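Local structure of La protein (Trypanosoma brucei, 1S29) at residues Q12-D24 with T49-T61. The protein probably binds RNA, its N-terminal La motif, a winged-helix domain and the part present here, doing so through a conserved aromatic patch. Numbering follows the deposited sequence.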
# COMPACT_ATOMS: atom_id res chain seq x y z
N GLN A 12 10.81 5.16 -2.58
CA GLN A 12 10.42 6.02 -1.47
C GLN A 12 9.20 6.85 -1.86
O GLN A 12 8.34 7.13 -1.03
CB GLN A 12 11.58 6.93 -1.07
CG GLN A 12 12.76 6.18 -0.49
CD GLN A 12 13.90 7.10 -0.10
OE1 GLN A 12 13.72 8.02 0.70
NE2 GLN A 12 15.08 6.86 -0.67
N LYS A 13 9.13 7.23 -3.13
CA LYS A 13 8.00 8.01 -3.61
C LYS A 13 6.73 7.17 -3.56
O LYS A 13 5.67 7.65 -3.17
CB LYS A 13 8.25 8.48 -5.05
CG LYS A 13 9.28 9.59 -5.16
CD LYS A 13 9.37 10.08 -6.60
CE LYS A 13 10.35 11.24 -6.73
NZ LYS A 13 11.75 10.85 -6.40
N LEU A 14 6.84 5.91 -3.97
CA LEU A 14 5.70 5.00 -3.97
C LEU A 14 5.29 4.67 -2.53
O LEU A 14 4.11 4.55 -2.23
CB LEU A 14 6.04 3.71 -4.72
CG LEU A 14 4.97 2.62 -4.72
CD1 LEU A 14 3.63 3.20 -5.17
CD2 LEU A 14 5.40 1.49 -5.63
N GLN A 15 6.29 4.54 -1.66
CA GLN A 15 6.04 4.27 -0.25
C GLN A 15 5.09 5.33 0.30
O GLN A 15 4.10 5.02 0.94
CB GLN A 15 7.37 4.31 0.53
CG GLN A 15 7.25 3.93 2.01
CD GLN A 15 8.45 4.41 2.83
OE1 GLN A 15 9.60 4.20 2.44
NE2 GLN A 15 8.17 5.05 3.96
N LYS A 16 5.40 6.59 0.03
CA LYS A 16 4.58 7.69 0.52
C LYS A 16 3.18 7.71 -0.10
O LYS A 16 2.24 8.17 0.54
CB LYS A 16 5.29 9.02 0.29
CG LYS A 16 6.57 9.14 1.10
CD LYS A 16 7.39 10.34 0.67
CE LYS A 16 8.70 10.41 1.43
NZ LYS A 16 9.49 11.61 1.03
N GLN A 17 3.05 7.22 -1.33
CA GLN A 17 1.74 7.18 -1.98
C GLN A 17 0.88 6.12 -1.30
O GLN A 17 -0.33 6.32 -1.14
CB GLN A 17 1.89 6.88 -3.47
CG GLN A 17 2.64 7.96 -4.25
CD GLN A 17 1.82 9.22 -4.46
OE1 GLN A 17 1.26 9.79 -3.53
NE2 GLN A 17 1.75 9.67 -5.71
N VAL A 18 1.48 5.00 -0.92
CA VAL A 18 0.73 3.95 -0.23
C VAL A 18 0.36 4.47 1.15
O VAL A 18 -0.76 4.28 1.62
CB VAL A 18 1.54 2.63 -0.10
CG1 VAL A 18 0.75 1.60 0.71
CG2 VAL A 18 1.85 2.06 -1.48
N GLU A 19 1.30 5.14 1.81
CA GLU A 19 1.02 5.70 3.13
C GLU A 19 -0.09 6.74 3.00
O GLU A 19 -0.88 6.93 3.92
CB GLU A 19 2.29 6.33 3.72
CG GLU A 19 3.40 5.32 3.92
CD GLU A 19 4.68 5.92 4.46
OE1 GLU A 19 4.93 7.12 4.23
OE2 GLU A 19 5.45 5.18 5.11
N PHE A 20 -0.15 7.41 1.86
CA PHE A 20 -1.18 8.43 1.61
C PHE A 20 -2.57 7.82 1.68
O PHE A 20 -3.46 8.33 2.36
CB PHE A 20 -0.97 9.06 0.23
CG PHE A 20 -2.05 10.03 -0.18
CD1 PHE A 20 -2.04 11.35 0.27
CD2 PHE A 20 -3.07 9.63 -1.05
CE1 PHE A 20 -3.02 12.26 -0.14
CE2 PHE A 20 -4.05 10.53 -1.47
CZ PHE A 20 -4.03 11.85 -1.01
N TYR A 21 -2.77 6.73 0.96
CA TYR A 21 -4.07 6.09 0.95
C TYR A 21 -4.49 5.58 2.32
O TYR A 21 -5.68 5.56 2.64
CB TYR A 21 -4.09 4.94 -0.07
CG TYR A 21 -4.12 5.42 -1.51
CD1 TYR A 21 -3.07 5.16 -2.38
CD2 TYR A 21 -5.21 6.14 -2.00
CE1 TYR A 21 -3.10 5.60 -3.71
CE2 TYR A 21 -5.25 6.59 -3.32
CZ TYR A 21 -4.19 6.31 -4.17
OH TYR A 21 -4.24 6.74 -5.48
N PHE A 22 -3.51 5.18 3.13
CA PHE A 22 -3.79 4.66 4.47
C PHE A 22 -3.68 5.70 5.58
O PHE A 22 -3.81 5.36 6.75
CB PHE A 22 -2.86 3.49 4.78
CG PHE A 22 -3.23 2.21 4.09
CD1 PHE A 22 -4.28 1.43 4.56
CD2 PHE A 22 -2.54 1.78 2.97
CE1 PHE A 22 -4.63 0.24 3.93
CE2 PHE A 22 -2.87 0.59 2.33
CZ PHE A 22 -3.92 -0.19 2.81
N SER A 23 -3.45 6.96 5.24
CA SER A 23 -3.32 7.99 6.27
C SER A 23 -4.62 8.17 7.03
O SER A 23 -5.69 7.88 6.51
CB SER A 23 -2.91 9.33 5.64
OG SER A 23 -4.00 9.97 5.02
N ASP A 24 -4.52 8.66 8.26
CA ASP A 24 -5.70 8.89 9.09
C ASP A 24 -6.74 9.75 8.38
O ASP A 24 -7.93 9.44 8.38
CB ASP A 24 -5.32 9.58 10.40
CG ASP A 24 -4.65 8.64 11.39
OD1 ASP A 24 -4.44 7.46 11.05
OD2 ASP A 24 -4.34 9.10 12.51
N THR A 49 -4.94 -5.07 -4.82
CA THR A 49 -5.97 -4.05 -4.76
C THR A 49 -5.30 -2.69 -4.88
O THR A 49 -5.80 -1.80 -5.56
CB THR A 49 -6.75 -4.08 -3.44
OG1 THR A 49 -7.51 -5.28 -3.38
CG2 THR A 49 -7.70 -2.89 -3.36
N LEU A 50 -4.16 -2.55 -4.21
CA LEU A 50 -3.43 -1.28 -4.26
C LEU A 50 -2.99 -0.94 -5.68
O LEU A 50 -2.96 0.23 -6.07
CB LEU A 50 -2.22 -1.33 -3.33
CG LEU A 50 -2.56 -1.46 -1.84
CD1 LEU A 50 -1.32 -1.14 -1.02
CD2 LEU A 50 -3.69 -0.51 -1.47
N LEU A 51 -2.69 -1.97 -6.47
CA LEU A 51 -2.27 -1.76 -7.85
C LEU A 51 -3.35 -1.11 -8.70
O LEU A 51 -3.06 -0.59 -9.78
CB LEU A 51 -1.85 -3.09 -8.47
CG LEU A 51 -0.51 -3.67 -8.04
CD1 LEU A 51 -0.27 -4.99 -8.75
CD2 LEU A 51 0.60 -2.69 -8.40
N THR A 52 -4.59 -1.13 -8.23
CA THR A 52 -5.69 -0.53 -9.00
C THR A 52 -5.89 0.95 -8.70
O THR A 52 -6.63 1.63 -9.40
CB THR A 52 -7.02 -1.27 -8.75
OG1 THR A 52 -7.50 -0.98 -7.42
CG2 THR A 52 -6.84 -2.78 -8.91
N PHE A 53 -5.22 1.45 -7.66
CA PHE A 53 -5.33 2.86 -7.29
C PHE A 53 -4.41 3.69 -8.17
O PHE A 53 -3.26 3.31 -8.40
CB PHE A 53 -4.98 3.04 -5.81
CG PHE A 53 -5.89 2.31 -4.87
CD1 PHE A 53 -5.58 2.21 -3.52
CD2 PHE A 53 -7.08 1.73 -5.33
CE1 PHE A 53 -6.43 1.54 -2.64
CE2 PHE A 53 -7.93 1.06 -4.46
CZ PHE A 53 -7.60 0.97 -3.11
N LYS A 54 -4.92 4.82 -8.65
CA LYS A 54 -4.20 5.72 -9.53
C LYS A 54 -2.76 6.08 -9.18
O LYS A 54 -1.87 6.01 -10.03
CB LYS A 54 -4.97 7.03 -9.70
CG LYS A 54 -4.23 8.06 -10.54
CD LYS A 54 -4.78 9.47 -10.38
CE LYS A 54 -3.93 10.46 -11.17
NZ LYS A 54 -4.35 11.87 -11.01
N ARG A 55 -2.53 6.47 -7.93
CA ARG A 55 -1.19 6.87 -7.52
C ARG A 55 -0.19 5.72 -7.48
O ARG A 55 1.02 5.94 -7.47
CB ARG A 55 -1.24 7.60 -6.17
CG ARG A 55 -2.11 8.85 -6.23
CD ARG A 55 -1.96 9.69 -4.98
NE ARG A 55 -2.74 10.92 -5.07
CZ ARG A 55 -2.55 11.99 -4.30
NH1 ARG A 55 -1.59 11.97 -3.38
NH2 ARG A 55 -3.30 13.06 -4.46
N VAL A 56 -0.70 4.49 -7.46
CA VAL A 56 0.18 3.33 -7.46
C VAL A 56 0.35 2.84 -8.89
O VAL A 56 1.46 2.56 -9.34
CB VAL A 56 -0.41 2.19 -6.60
CG1 VAL A 56 0.40 0.92 -6.79
CG2 VAL A 56 -0.39 2.60 -5.13
N ASN A 57 -0.78 2.76 -9.60
CA ASN A 57 -0.85 2.31 -10.99
C ASN A 57 0.03 3.12 -11.94
O ASN A 57 0.51 2.60 -12.95
CB ASN A 57 -2.30 2.37 -11.47
CG ASN A 57 -2.42 2.54 -12.96
OD1 ASN A 57 -2.08 1.64 -13.73
ND2 ASN A 57 -2.91 3.70 -13.39
N SER A 58 0.23 4.39 -11.64
CA SER A 58 1.06 5.21 -12.51
C SER A 58 2.55 4.90 -12.34
O SER A 58 3.36 5.23 -13.20
CB SER A 58 0.80 6.69 -12.24
OG SER A 58 0.99 6.97 -10.87
N VAL A 59 2.89 4.26 -11.22
CA VAL A 59 4.27 3.93 -10.90
C VAL A 59 4.68 2.48 -11.18
O VAL A 59 5.80 2.21 -11.62
CB VAL A 59 4.56 4.23 -9.40
CG1 VAL A 59 5.95 3.74 -9.02
CG2 VAL A 59 4.42 5.72 -9.14
N THR A 60 3.77 1.54 -10.92
CA THR A 60 4.09 0.13 -11.12
C THR A 60 2.84 -0.71 -11.35
O THR A 60 1.73 -0.29 -11.06
CB THR A 60 4.83 -0.42 -9.88
OG1 THR A 60 5.10 -1.81 -10.05
CG2 THR A 60 3.97 -0.22 -8.63
N THR A 61 3.04 -1.91 -11.89
CA THR A 61 1.93 -2.83 -12.14
C THR A 61 2.35 -4.19 -11.58
O THR A 61 1.73 -5.21 -11.89
CB THR A 61 1.62 -2.97 -13.65
OG1 THR A 61 2.77 -3.46 -14.34
CG2 THR A 61 1.22 -1.62 -14.24
O HOH W 1 2.62 8.15 -7.79
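Leu-14 sends its two methyls to different partners, its CG lying opposite the backbone N: CD1 meets Val-56 CG2, while CD2 lies 3.7 Å from Thr-60 CG2 and also touches Val-59. Next along helix 8-21, Val-18 CG1 packs 3.8 Å from Leu-50 CD1, and Phe-22 CE2 adds to the same leucine's cover; Leu-76 of strand 76-78 touches Val-18 and Phe-22 from beyond the two segments. Tyr-21 offers one face of its ring to the edge of Phe-53 in an edge-to-face pair, centroids 5.1 Å apart and planes at 56°. Its phenol OH, meanwhile, accepts the Arg-55 backbone N-H (N to OH 3.0 Å, 159° at the hydrogen), near the start of helix 54-57. Farther out, the extended Arg-55 side chain crosses Phe-20 and lays its guanidinium flat on the ring, planes 10° apart and Arg-55 CZ 3.9 Å from the ring centroid, a stacked cation-pi contact. Gln-17 lays its folded-back amide against the arginine's methylenes, OE1 3.5 Å from Arg-55 CD, and one water accepts from its NE2 and donates to Arg-55 O. Apolar packing thus joins 49-61 to helix 8-21 within the winged-helix fold, while at the edge one direct hydrogen bond and the arginine stack probably set how Tyr-21 and Phe-20 are turned.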